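Local coordinates for Alr4995 protein (Nostoc sp., PDB 6LRF), which probably acts as a bifunctional enzyme, an arginine dihydrolase that also carries ornithine cyclodeaminase activity, converting arginine to ornithine and then to proline, at residues 509-514 / 685-690; 479-484 / 489-494; 632-637 / 678-683; 475-480 / 651-656. All blocks are in the same frame, centred on the assembly; numbering follows the deposited sequence.

How the contacts relate
All four contacts lie in the Rossmann-fold region near the C-terminus, which is built on a six-stranded parallel sheet. Contact 1 joins two helices, 505-513 and 680-694, whereas contacts 2, 3 and 4 each set a helix against a strand. Contacts 2 and 4 use successive turns of helix 467-486, against strands 491-495 and 651-656; contacts 1 and 3 share helix 680-694. Contact 3 is the most deeply enclosed, with every touching residue buried. Branched aliphatic side chains meet in all four, but chemistry changes toward the surface: contacts 1 and 4 end in a partly exposed arginine or lysine, while contact 2 adds a backbone hydrogen bond near the C-terminal end of its helix.

Contact 1: residues 509-514 / 685-690; sequences SRLIRE and SLLTQQ
Leu511 and Leu687 make the tight part of this contact. Their side chains run at about a right angle to each other, and CD1 of Leu511 meets CD2 of Leu687 at 3.8 Å. Leu687 reaches this point because its CG is swung anti to the backbone N (chi1 178°), which carries the end of the side chain closer to the neighbouring helix than its CB direction alone would suggest. Beside this pair, Leu511 CG lies 4.3 Å from Thr688 CG2, the methyl on the side facing helix 505-513. Thr688 OG1 turns back to its own helix, where the carbonyls of Leu684 and Ser685 are both within reach of its one proton. The two helices belong to the Rossmann-like alpha/beta unit; the axes of the segments 509-513 and 685-690 come within 10.9 Å, inclined at 38°, a separation bridged by branched side chains. Tyr516 and Val517, in the chain just beyond helix 505-513, also pack on Leu511 and help enclose it.

The other flank is looser and partly open to solvent. Here the bent side chain of Arg510 brings NH1 to 3.9 Å from Thr688 CB, its guanidinium lying oblique to that atom, with no hydrogen bond across the contact. The group is held from elsewhere: NE forms a salt bridge with Glu514 OE2, modelled so short that its exact length is doubtful, and NH2 pairs with Asp692 on helix 680-694.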
loop_
_atom_site.group_PDB
_atom_site.type_symbol
_atom_site.label_atom_id
_atom_site.label_comp_id
_atom_site.label_asym_id
_atom_site.label_seq_id
_atom_site.Cartn_x
_atom_site.Cartn_y
_atom_site.Cartn_z
ATOM N N SER B 509 -4.768 25.945 11.597
ATOM C CA SER B 509 -5.348 27.124 12.254
ATOM C C SER B 509 -4.287 28.129 12.623
ATOM O O SER B 509 -4.448 29.339 12.442
ATOM C CB SER B 509 -6.087 26.729 13.544
ATOM O OG SER B 509 -7.325 26.115 13.277
ATOM N N ARG B 510 -3.207 27.614 13.193
ATOM C CA ARG B 510 -2.118 28.465 13.637
ATOM C C ARG B 510 -1.450 29.160 12.445
ATOM O O ARG B 510 -1.225 30.374 12.473
ATOM C CB ARG B 510 -1.105 27.648 14.433
ATOM C CG ARG B 510 0.131 28.430 14.771
ATOM C CD ARG B 510 0.586 28.211 16.193
ATOM N NE ARG B 510 1.751 29.049 16.443
ATOM C CZ ARG B 510 3.003 28.608 16.454
ATOM N NH1 ARG B 510 3.254 27.320 16.261
ATOM N NH2 ARG B 510 4.000 29.457 16.674
ATOM N N LEU B 511 -1.150 28.396 11.395
ATOM C CA LEU B 511 -0.621 28.973 10.156
ATOM C C LEU B 511 -1.449 30.155 9.633
ATOM O O LEU B 511 -0.893 31.179 9.235
ATOM C CB LEU B 511 -0.526 27.899 9.072
ATOM C CG LEU B 511 0.592 26.879 9.256
ATOM C CD1 LEU B 511 0.517 25.844 8.162
ATOM C CD2 LEU B 511 1.945 27.575 9.246
ATOM N N ILE B 512 -2.773 30.009 9.634
ATOM C CA ILE B 512 -3.673 31.046 9.124
ATOM C C ILE B 512 -3.644 32.284 10.034
ATOM O O ILE B 512 -3.607 33.430 9.565
ATOM C CB ILE B 512 -5.134 30.514 9.003
ATOM C CG1 ILE B 512 -5.237 29.430 7.916
ATOM C CG2 ILE B 512 -6.090 31.647 8.706
ATOM C CD1 ILE B 512 -6.482 28.561 8.008
ATOM N N ARG B 513 -3.670 32.026 11.338
ATOM C CA ARG B 513 -3.624 33.056 12.375
ATOM C C ARG B 513 -2.370 33.928 12.279
ATOM O O ARG B 513 -2.439 35.135 12.475
ATOM C CB ARG B 513 -3.696 32.392 13.754
ATOM C CG ARG B 513 -4.105 33.298 14.888
ATOM C CD ARG B 513 -4.710 32.481 16.034
ATOM N NE ARG B 513 -3.771 31.515 16.605
ATOM C CZ ARG B 513 -3.972 30.202 16.657
ATOM N NH1 ARG B 513 -5.087 29.670 16.162
ATOM N NH2 ARG B 513 -3.056 29.413 17.208
ATOM N N GLU B 514 -1.239 33.313 11.946
ATOM C CA GLU B 514 0.056 33.992 11.943
ATOM C C GLU B 514 0.560 34.463 10.565
ATOM O O GLU B 514 1.749 34.759 10.404
ATOM C CB GLU B 514 1.092 33.072 12.581
ATOM C CG GLU B 514 0.692 32.680 13.994
ATOM C CD GLU B 514 1.724 31.822 14.706
ATOM O OE1 GLU B 514 2.800 31.557 14.122
ATOM O OE2 GLU B 514 1.455 31.413 15.860
ATOM N N SER B 685 2.584 19.338 11.987
ATOM C CA SER B 685 3.153 19.490 13.314
ATOM C C SER B 685 4.612 19.980 13.219
ATOM O O SER B 685 4.984 20.998 13.808
ATOM C CB SER B 685 3.065 18.173 14.085
ATOM O OG SER B 685 3.302 18.417 15.464
ATOM N N LEU B 686 5.411 19.252 12.451
ATOM C CA LEU B 686 6.803 19.600 12.183
ATOM C C LEU B 686 6.958 20.976 11.564
ATOM O O LEU B 686 7.865 21.729 11.917
ATOM C CB LEU B 686 7.411 18.571 11.245
ATOM C CG LEU B 686 7.478 17.145 11.763
ATOM C CD1 LEU B 686 7.812 16.198 10.623
ATOM C CD2 LEU B 686 8.521 17.079 12.865
ATOM N N LEU B 687 6.086 21.288 10.608
ATOM C CA LEU B 687 6.138 22.571 9.926
ATOM C C LEU B 687 5.994 23.719 10.919
ATOM O O LEU B 687 6.736 24.709 10.852
ATOM C CB LEU B 687 5.049 22.660 8.852
ATOM C CG LEU B 687 4.975 23.985 8.100
ATOM C CD1 LEU B 687 6.215 24.171 7.220
ATOM C CD2 LEU B 687 3.699 24.046 7.274
ATOM N N THR B 688 5.050 23.594 11.847
ATOM C CA THR B 688 4.857 24.662 12.836
ATOM C C THR B 688 6.015 24.699 13.853
ATOM O O THR B 688 6.438 25.776 14.279
ATOM C CB THR B 688 3.503 24.525 13.576
ATOM O OG1 THR B 688 3.238 23.140 13.845
ATOM C CG2 THR B 688 2.366 25.104 12.719
ATOM N N GLN B 689 6.524 23.529 14.231
ATOM C CA GLN B 689 7.706 23.463 15.079
ATOM C C GLN B 689 8.876 24.112 14.361
ATOM O O GLN B 689 9.608 24.905 14.940
ATOM C CB GLN B 689 8.049 22.022 15.438
ATOM C CG GLN B 689 7.123 21.392 16.454
ATOM C CD GLN B 689 7.259 19.884 16.482
ATOM O OE1 GLN B 689 6.292 19.159 16.744
ATOM N NE2 GLN B 689 8.463 19.397 16.199
ATOM N N GLN B 690 9.030 23.785 13.082
ATOM C CA GLN B 690 10.148 24.300 12.311
ATOM C C GLN B 690 10.052 25.803 12.065
ATOM O O GLN B 690 11.073 26.482 11.944
ATOM C CB GLN B 690 10.252 23.555 10.987
ATOM C CG GLN B 690 11.570 23.744 10.292
ATOM C CD GLN B 690 12.713 23.059 11.013
ATOM O OE1 GLN B 690 12.514 22.357 12.004
ATOM N NE2 GLN B 690 13.923 23.266 10.516
#

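Contact 2: residues 479-484 / 489-494; sequences WELRKI and GKVVVT
Ile484 carries the contact between the last turns of helix 467-486 and the start of strand 491-495. Its CG2 methyl, anti to the backbone N, faces two partners at once: Ile484 CG2 lies 3.8 Å from Val491 CG2 and also 3.8 Å from Gly489 CA, so the branch packs against the connecting chain as well as the strand. Val491 points toward the helix and receives a second residue from it. Leu481, one turn earlier, extends CG anti to its backbone N (chi1 -159°), and its CD1 comes over the fork of the valine, at 3.6 Å from Val491 CG2 and 3.9 Å from Val491 CG1. Both the leucine and the isoleucine lie at about right angles to the valine, which is thus wedged between consecutive turns of the helix.

The turn is fastened by the backbone as well. Gly489 N donates to Ile484 O over 2.9 Å, with an N-H...O angle of 147° and the donor tilted 22° from the carbonyl plane. This bond ties the last turn of the helix to the chain as it enters an inner strand of the Rossmann sheet. On the outward side of the same helix, Trp479 stacks edge-to-face on Trp24 of a second subunit. Lys490, pointing away from the helix, reaches the carbonyl of His623 with NZ.

The chemistry is therefore mixed: a bond between main-chain groups fixes the reversal, while the apolar methyls seat the helix on the sheet without any side-chain polar pairing.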
loop_
_atom_site.group_PDB
_atom_site.type_symbol
_atom_site.label_atom_id
_atom_site.label_comp_id
_atom_site.label_asym_id
_atom_site.label_seq_id
_atom_site.Cartn_x
_atom_site.Cartn_y
_atom_site.Cartn_z
ATOM N N TRP B 479 11.305 27.108 5.385
ATOM C CA TRP B 479 12.162 28.219 4.995
ATOM C C TRP B 479 11.580 29.014 3.819
ATOM O O TRP B 479 11.559 30.256 3.853
ATOM C CB TRP B 479 13.552 27.707 4.640
ATOM C CG TRP B 479 14.599 28.762 4.670
ATOM C CD1 TRP B 479 14.543 29.973 5.315
ATOM C CD2 TRP B 479 15.863 28.713 4.016
ATOM N NE1 TRP B 479 15.709 30.671 5.103
ATOM C CE2 TRP B 479 16.533 29.918 4.307
ATOM C CE3 TRP B 479 16.498 27.763 3.214
ATOM C CZ2 TRP B 479 17.813 30.193 3.821
ATOM C CZ3 TRP B 479 17.762 28.039 2.737
ATOM C CH2 TRP B 479 18.406 29.244 3.040
ATOM N N GLU B 480 11.121 28.300 2.787
ATOM C CA GLU B 480 10.487 28.935 1.629
ATOM C C GLU B 480 9.277 29.717 2.111
ATOM O O GLU B 480 9.030 30.831 1.685
ATOM C CB GLU B 480 10.071 27.888 0.586
ATOM C CG GLU B 480 11.223 27.133 -0.114
ATOM C CD GLU B 480 10.770 25.814 -0.766
ATOM O OE1 GLU B 480 9.600 25.416 -0.562
ATOM O OE2 GLU B 480 11.588 25.158 -1.461
ATOM N N LEU B 481 8.550 29.131 3.053
ATOM C CA LEU B 481 7.315 29.711 3.558
ATOM C C LEU B 481 7.529 31.010 4.335
ATOM O O LEU B 481 6.774 31.959 4.161
ATOM C CB LEU B 481 6.597 28.692 4.436
ATOM C CG LEU B 481 5.108 28.861 4.679
ATOM C CD1 LEU B 481 4.400 29.328 3.435
ATOM C CD2 LEU B 481 4.577 27.508 5.091
ATOM N N ARG B 482 8.538 31.055 5.200
ATOM C CA ARG B 482 8.854 32.282 5.940
ATOM C C ARG B 482 9.378 33.376 5.002
ATOM O O ARG B 482 9.037 34.561 5.144
ATOM C CB ARG B 482 9.878 31.997 7.044
ATOM C CG ARG B 482 10.286 33.203 7.884
ATOM C CD ARG B 482 11.302 32.756 8.930
ATOM N NE ARG B 482 11.842 33.844 9.746
ATOM C CZ ARG B 482 12.933 34.543 9.439
ATOM N NH1 ARG B 482 13.349 35.509 10.252
ATOM N NH2 ARG B 482 13.613 34.276 8.327
ATOM N N LYS B 483 10.203 32.966 4.044
ATOM C CA LYS B 483 10.739 33.879 3.040
ATOM C C LYS B 483 9.618 34.547 2.267
ATOM O O LYS B 483 9.660 35.749 2.019
ATOM C CB LYS B 483 11.668 33.143 2.073
ATOM C CG LYS B 483 13.110 33.634 2.091
ATOM C CD LYS B 483 14.083 32.471 1.954
ATOM C CE LYS B 483 15.537 32.948 1.906
ATOM N NZ LYS B 483 15.842 34.057 2.864
ATOM N N ILE B 484 8.606 33.767 1.900
ATOM C CA ILE B 484 7.514 34.301 1.109
ATOM C C ILE B 484 6.647 35.228 1.949
ATOM O O ILE B 484 6.206 36.259 1.459
ATOM C CB ILE B 484 6.653 33.165 0.483
ATOM C CG1 ILE B 484 7.499 32.349 -0.490
ATOM C CG2 ILE B 484 5.447 33.730 -0.252
ATOM C CD1 ILE B 484 6.791 31.145 -1.075
ATOM N N GLY B 489 4.504 37.918 -0.133
ATOM C CA GLY B 489 3.962 37.098 -1.212
ATOM C C GLY B 489 2.646 36.400 -0.899
ATOM O O GLY B 489 2.047 36.627 0.138
ATOM N N LYS B 490 2.175 35.555 -1.805
ATOM C CA LYS B 490 0.875 34.932 -1.609
ATOM C C LYS B 490 1.003 33.413 -1.492
ATOM O O LYS B 490 1.601 32.751 -2.339
ATOM C CB LYS B 490 -0.070 35.306 -2.749
ATOM C CG LYS B 490 -1.500 34.826 -2.571
ATOM C CD LYS B 490 -2.335 35.106 -3.832
ATOM C CE LYS B 490 -3.834 35.046 -3.547
ATOM N NZ LYS B 490 -4.663 35.524 -4.699
ATOM N N VAL B 491 0.457 32.863 -0.419
ATOM C CA VAL B 491 0.488 31.419 -0.221
ATOM C C VAL B 491 -0.951 30.909 -0.218
ATOM O O VAL B 491 -1.812 31.468 0.459
ATOM C CB VAL B 491 1.212 31.036 1.089
ATOM C CG1 VAL B 491 1.074 29.546 1.376
ATOM C CG2 VAL B 491 2.699 31.452 1.027
ATOM N N VAL B 492 -1.217 29.874 -1.008
ATOM C CA VAL B 492 -2.565 29.334 -1.107
ATOM C C VAL B 492 -2.531 27.917 -0.557
ATOM O O VAL B 492 -1.596 27.162 -0.823
ATOM C CB VAL B 492 -3.089 29.344 -2.558
ATOM C CG1 VAL B 492 -4.456 28.675 -2.646
ATOM C CG2 VAL B 492 -3.180 30.772 -3.071
ATOM N N VAL B 493 -3.534 27.570 0.236
ATOM C CA VAL B 493 -3.626 26.230 0.785
ATOM C C VAL B 493 -4.873 25.539 0.253
ATOM O O VAL B 493 -5.946 26.142 0.178
ATOM C CB VAL B 493 -3.643 26.271 2.333
ATOM C CG1 VAL B 493 -3.921 24.910 2.897
ATOM C CG2 VAL B 493 -2.301 26.787 2.855
ATOM N N THR B 494 -4.720 24.285 -0.155
ATOM C CA THR B 494 -5.864 23.417 -0.414
ATOM C C THR B 494 -5.871 22.385 0.704
ATOM O O THR B 494 -4.814 21.962 1.163
ATOM C CB THR B 494 -5.788 22.723 -1.794
ATOM O OG1 THR B 494 -4.753 21.733 -1.771
ATOM C CG2 THR B 494 -5.455 23.728 -2.870
#

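Contact 3: residues 632-637 / 678-683; sequences MLSSML and TDVGLF
Apolar packing dominates, and Val680 is its centre. At the first turn of helix 680-694 the valine fits against the end of strand 629-633, with Val680 CG2 3.8 Å from Leu633 CB and 3.9 Å from Leu633 CD2. The two side chains run at roughly right angles, the valine methyl touching the leucine at both CB and the CD2 branch. Further along the helix, Phe683 meets the same CD2 branch: its ring carbon CD2 is 4.3 Å from Leu633 CD2, which approaches the ring obliquely.

The strand is an inner one of a parallel sheet ordered 3-2-1-4-5-6, the Rossmann topology, and it adjoins strand 491-495 where the sheet switches direction of connection. In Rossmann enzymes the C-terminal ends of the strands at this switch commonly line a dinucleotide site. Helix 498-501 closes in here too, its Val498 touching both Ser634 and Val680.

Polar groups are few. Ser634 OG lies 3.7 Å from Val680 CG1 and is buried by the contact with no hydrogen-bonding partner in the model. The valine presents that methyl because CG1 sits between its backbone N and carbonyl carbon (chi1 69°).

Capping forms the last group. Asp679 is the N-cap of helix 680-694, and its OD1 accepts from Leu682 N at 2.6 Å, met on the anti side and 34° out of the carboxylate plane. Its other oxygen, OD2, accepts from the backbone N of Glu467 of a second subunit.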
loop_
_atom_site.group_PDB
_atom_site.type_symbol
_atom_site.label_atom_id
_atom_site.label_comp_id
_atom_site.label_asym_id
_atom_site.label_seq_id
_atom_site.Cartn_x
_atom_site.Cartn_y
_atom_site.Cartn_z
HETATM N N MSE B 632 -0.586 21.815 -0.692
HETATM C CA MSE B 632 -1.683 20.894 -0.946
HETATM C C MSE B 632 -1.724 19.818 0.137
HETATM O O MSE B 632 -0.922 18.881 0.152
HETATM C CB MSE B 632 -1.561 20.290 -2.343
HETATM C CG MSE B 632 -1.973 21.253 -3.463
HETATM SE SE MSE B 632 -1.234 20.765 -5.220
HETATM C CE MSE B 632 0.663 20.874 -4.810
ATOM N N LEU B 633 -2.668 19.980 1.055
ATOM C CA LEU B 633 -2.698 19.154 2.251
ATOM C C LEU B 633 -3.791 18.093 2.124
ATOM O O LEU B 633 -4.968 18.327 2.465
ATOM C CB LEU B 633 -2.904 20.029 3.490
ATOM C CG LEU B 633 -1.883 21.158 3.701
ATOM C CD1 LEU B 633 -2.368 22.125 4.793
ATOM C CD2 LEU B 633 -0.498 20.616 4.038
ATOM N N SER B 634 -3.349 16.926 1.649
ATOM C CA SER B 634 -4.169 15.768 1.258
ATOM C C SER B 634 -5.598 16.114 0.857
ATOM O O SER B 634 -6.547 15.784 1.565
ATOM C CB SER B 634 -4.183 14.709 2.376
ATOM O OG SER B 634 -4.727 15.211 3.574
ATOM N N SER B 635 -5.741 16.766 -0.296
ATOM C CA SER B 635 -7.060 17.168 -0.770
ATOM C C SER B 635 -7.386 16.633 -2.162
ATOM O O SER B 635 -8.322 17.119 -2.807
ATOM C CB SER B 635 -7.185 18.698 -0.751
ATOM O OG SER B 635 -6.013 19.305 -1.276
HETATM N N MSE B 636 -6.626 15.638 -2.617
HETATM C CA MSE B 636 -7.011 14.808 -3.778
HETATM C C MSE B 636 -7.485 15.558 -5.034
HETATM O O MSE B 636 -6.687 16.065 -5.834
HETATM C CB MSE B 636 -8.133 13.834 -3.365
HETATM C CG MSE B 636 -7.782 12.821 -2.258
HETATM SE SE MSE B 636 -6.694 11.289 -2.858
HETATM C CE MSE B 636 -7.772 9.817 -2.145
ATOM N N LEU B 637 -8.807 15.613 -5.188
ATOM C CA LEU B 637 -9.451 16.185 -6.372
ATOM C C LEU B 637 -9.243 17.686 -6.475
ATOM O O LEU B 637 -9.143 18.234 -7.570
ATOM C CB LEU B 637 -10.954 15.891 -6.362
ATOM C CG LEU B 637 -11.589 15.789 -7.755
ATOM C CD1 LEU B 637 -10.796 14.758 -8.558
ATOM C CD2 LEU B 637 -13.083 15.412 -7.725
ATOM N N THR B 678 3.047 10.901 3.626
ATOM C CA THR B 678 3.128 10.896 5.071
ATOM C C THR B 678 1.804 11.350 5.677
ATOM O O THR B 678 0.871 11.735 4.967
ATOM C CB THR B 678 4.293 11.799 5.557
ATOM O OG1 THR B 678 4.630 11.490 6.914
ATOM C CG2 THR B 678 3.950 13.282 5.424
ATOM N N ASP B 679 1.720 11.251 6.994
ATOM C CA ASP B 679 0.593 11.770 7.751
ATOM C C ASP B 679 0.623 13.291 7.675
ATOM O O ASP B 679 1.633 13.902 8.053
ATOM C CB ASP B 679 0.685 11.290 9.205
ATOM C CG ASP B 679 -0.444 11.813 10.074
ATOM O OD1 ASP B 679 -0.534 13.052 10.260
ATOM O OD2 ASP B 679 -1.216 10.978 10.605
ATOM N N VAL B 680 -0.470 13.908 7.223
ATOM C CA VAL B 680 -0.448 15.350 6.994
ATOM C C VAL B 680 -0.443 16.107 8.325
ATOM O O VAL B 680 0.085 17.225 8.425
ATOM C CB VAL B 680 -1.638 15.811 6.100
ATOM C CG1 VAL B 680 -2.957 15.669 6.836
ATOM C CG2 VAL B 680 -1.450 17.240 5.666
ATOM N N GLY B 681 -1.002 15.493 9.364
ATOM C CA GLY B 681 -0.936 16.088 10.689
ATOM C C GLY B 681 0.491 16.057 11.204
ATOM O O GLY B 681 0.967 17.020 11.813
ATOM N N LEU B 682 1.177 14.947 10.959
ATOM C CA LEU B 682 2.604 14.876 11.258
ATOM C C LEU B 682 3.334 16.005 10.528
ATOM O O LEU B 682 4.115 16.754 11.134
ATOM C CB LEU B 682 3.193 13.516 10.853
ATOM C CG LEU B 682 4.724 13.426 10.999
ATOM C CD1 LEU B 682 5.164 13.807 12.416
ATOM C CD2 LEU B 682 5.226 12.046 10.653
ATOM N N PHE B 683 3.059 16.122 9.225
ATOM C CA PHE B 683 3.685 17.145 8.385
ATOM C C PHE B 683 3.458 18.535 8.956
ATOM O O PHE B 683 4.398 19.320 9.098
ATOM C CB PHE B 683 3.155 17.071 6.941
ATOM C CG PHE B 683 3.751 18.107 6.021
ATOM C CD1 PHE B 683 4.899 17.830 5.301
ATOM C CD2 PHE B 683 3.166 19.366 5.886
ATOM C CE1 PHE B 683 5.450 18.780 4.460
ATOM C CE2 PHE B 683 3.719 20.319 5.047
ATOM C CZ PHE B 683 4.863 20.023 4.335
#

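Contact 4: residues 475-480 / 651-656; sequences EQVAWE and KMVCVD
With chi1 at 179°, Val477 sets CG1 anti to its backbone N and CG2 anti to its carbonyl carbon, and the facing Val653 has the same arrangement (chi1 -176°). In this Rossmann-type alpha/beta unit the two valines join helix 467-486 to strand 651-656 of the central parallel sheet, although 170 residues lie between the segments along the chain. They reach toward each other tip to tip. Val477 CG2 comes closest, at 3.8 Å from Val653 CG1 and 4.0 Å from Val653 CG2, so that one helix methyl sits over both branches of the strand residue. Both valines are buried, and the pair is purely apolar.

The neighbouring face of the helix, where Ala478 lies, is covered by Leu687 and Gln690 of helix 680-694. Glu475, a turn earlier, forms a salt bridge with Arg165 of a second subunit.

Toward the edge of the contact the chemistry changes. Lys651 stands at the beginning of the strand, and its extended chain leads the ammonium group along the side of Glu480, which crosses it obliquely. The ammonium nitrogen lies against the aliphatic part of the glutamate: Lys651 NZ is 3.8 Å from Glu480 CB and still nearer to CG. Met629 of the adjacent strand 629-633 also touches both side chains. The opposite charges probably attract each other weakly, but they do not close into a salt bridge, for Lys651 NZ is 3.5 Å from Glu480 CG yet 4.4 Å from Glu480 OE2.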
loop_
_atom_site.group_PDB
_atom_site.type_symbol
_atom_site.label_atom_id
_atom_site.label_comp_id
_atom_site.label_asym_id
_atom_site.label_seq_id
_atom_site.Cartn_x
_atom_site.Cartn_y
_atom_site.Cartn_z
ATOM N N GLU B 475 11.846 21.121 6.439
ATOM C CA GLU B 475 12.833 22.164 6.649
ATOM C C GLU B 475 12.916 23.091 5.437
ATOM O O GLU B 475 12.993 24.309 5.579
ATOM C CB GLU B 475 14.204 21.560 6.955
ATOM C CG GLU B 475 15.160 22.579 7.569
ATOM C CD GLU B 475 16.520 21.998 7.941
ATOM O OE1 GLU B 475 16.855 20.870 7.498
ATOM O OE2 GLU B 475 17.252 22.684 8.684
ATOM N N GLN B 476 12.874 22.517 4.243
ATOM C CA GLN B 476 12.924 23.332 3.040
ATOM C C GLN B 476 11.639 24.128 2.857
ATOM O O GLN B 476 11.702 25.316 2.547
ATOM C CB GLN B 476 13.219 22.460 1.818
ATOM C CG GLN B 476 14.573 21.751 1.949
ATOM C CD GLN B 476 14.788 20.633 0.943
ATOM O OE1 GLN B 476 13.944 20.378 0.082
ATOM N NE2 GLN B 476 15.924 19.946 1.060
ATOM N N VAL B 477 10.482 23.503 3.088
ATOM C CA VAL B 477 9.198 24.202 2.957
ATOM C C VAL B 477 9.032 25.320 3.995
ATOM O O VAL B 477 8.542 26.402 3.666
ATOM C CB VAL B 477 8.002 23.224 3.065
ATOM C CG1 VAL B 477 6.702 23.965 2.948
ATOM C CG2 VAL B 477 8.066 22.181 1.973
ATOM N N ALA B 478 9.437 25.069 5.242
ATOM C CA ALA B 478 9.328 26.083 6.306
ATOM C C ALA B 478 10.125 27.325 5.947
ATOM O O ALA B 478 9.679 28.450 6.162
ATOM C CB ALA B 478 9.804 25.528 7.652
ATOM N N TRP B 479 11.305 27.108 5.385
ATOM C CA TRP B 479 12.162 28.219 4.995
ATOM C C TRP B 479 11.580 29.014 3.819
ATOM O O TRP B 479 11.559 30.256 3.853
ATOM C CB TRP B 479 13.552 27.707 4.640
ATOM C CG TRP B 479 14.599 28.762 4.670
ATOM C CD1 TRP B 479 14.543 29.973 5.315
ATOM C CD2 TRP B 479 15.863 28.713 4.016
ATOM N NE1 TRP B 479 15.709 30.671 5.103
ATOM C CE2 TRP B 479 16.533 29.918 4.307
ATOM C CE3 TRP B 479 16.498 27.763 3.214
ATOM C CZ2 TRP B 479 17.813 30.193 3.821
ATOM C CZ3 TRP B 479 17.762 28.039 2.737
ATOM C CH2 TRP B 479 18.406 29.244 3.040
ATOM N N GLU B 480 11.121 28.300 2.787
ATOM C CA GLU B 480 10.487 28.935 1.629
ATOM C C GLU B 480 9.277 29.717 2.111
ATOM O O GLU B 480 9.030 30.831 1.685
ATOM C CB GLU B 480 10.071 27.888 0.586
ATOM C CG GLU B 480 11.223 27.133 -0.114
ATOM C CD GLU B 480 10.770 25.814 -0.766
ATOM O OE1 GLU B 480 9.600 25.416 -0.562
ATOM O OE2 GLU B 480 11.588 25.158 -1.461
ATOM N N LYS B 651 5.703 27.393 -6.573
ATOM C CA LYS B 651 6.167 26.278 -5.754
ATOM C C LYS B 651 4.971 25.437 -5.299
ATOM O O LYS B 651 4.007 25.951 -4.744
ATOM C CB LYS B 651 6.974 26.787 -4.559
ATOM C CG LYS B 651 8.183 27.618 -4.969
ATOM C CD LYS B 651 8.857 28.268 -3.772
ATOM C CE LYS B 651 10.223 28.810 -4.131
ATOM N NZ LYS B 651 10.919 29.234 -2.885
HETATM N N MSE B 652 5.034 24.144 -5.592
HETATM C CA MSE B 652 3.964 23.210 -5.291
HETATM C C MSE B 652 4.429 22.239 -4.218
HETATM O O MSE B 652 5.403 21.524 -4.408
HETATM C CB MSE B 652 3.562 22.455 -6.555
HETATM C CG MSE B 652 3.472 23.347 -7.766
HETATM SE SE MSE B 652 1.810 24.320 -7.759
HETATM C CE MSE B 652 0.730 22.932 -8.613
ATOM N N VAL B 653 3.747 22.234 -3.083
ATOM C CA VAL B 653 4.054 21.290 -2.028
ATOM C C VAL B 653 2.853 20.373 -1.825
ATOM O O VAL B 653 1.754 20.824 -1.511
ATOM C CB VAL B 653 4.416 22.000 -0.713
ATOM C CG1 VAL B 653 4.822 20.978 0.336
ATOM C CG2 VAL B 653 5.537 22.996 -0.955
ATOM N N CYS B 654 3.074 19.085 -2.030
ATOM C CA CYS B 654 1.988 18.117 -2.051
ATOM C C CYS B 654 2.161 17.068 -0.962
ATOM O O CYS B 654 3.109 16.283 -0.992
ATOM C CB CYS B 654 1.909 17.441 -3.416
ATOM S SG CYS B 654 0.406 16.450 -3.635
ATOM N N VAL B 655 1.248 17.056 0.005
ATOM C CA VAL B 655 1.319 16.093 1.095
ATOM C C VAL B 655 0.096 15.201 1.079
ATOM O O VAL B 655 -1.036 15.689 1.039
ATOM C CB VAL B 655 1.433 16.799 2.460
ATOM C CG1 VAL B 655 1.760 15.793 3.545
ATOM C CG2 VAL B 655 2.505 17.890 2.406
ATOM N N ASP B 656 0.323 13.893 1.101
ATOM C CA ASP B 656 -0.775 12.934 1.109
ATOM C C ASP B 656 -0.234 11.582 1.535
ATOM O O ASP B 656 0.922 11.267 1.267
ATOM C CB ASP B 656 -1.439 12.852 -0.273
ATOM C CG ASP B 656 -2.920 12.481 -0.195
ATOM O OD1 ASP B 656 -3.287 11.669 0.691
ATOM O OD2 ASP B 656 -3.715 13.008 -1.018
#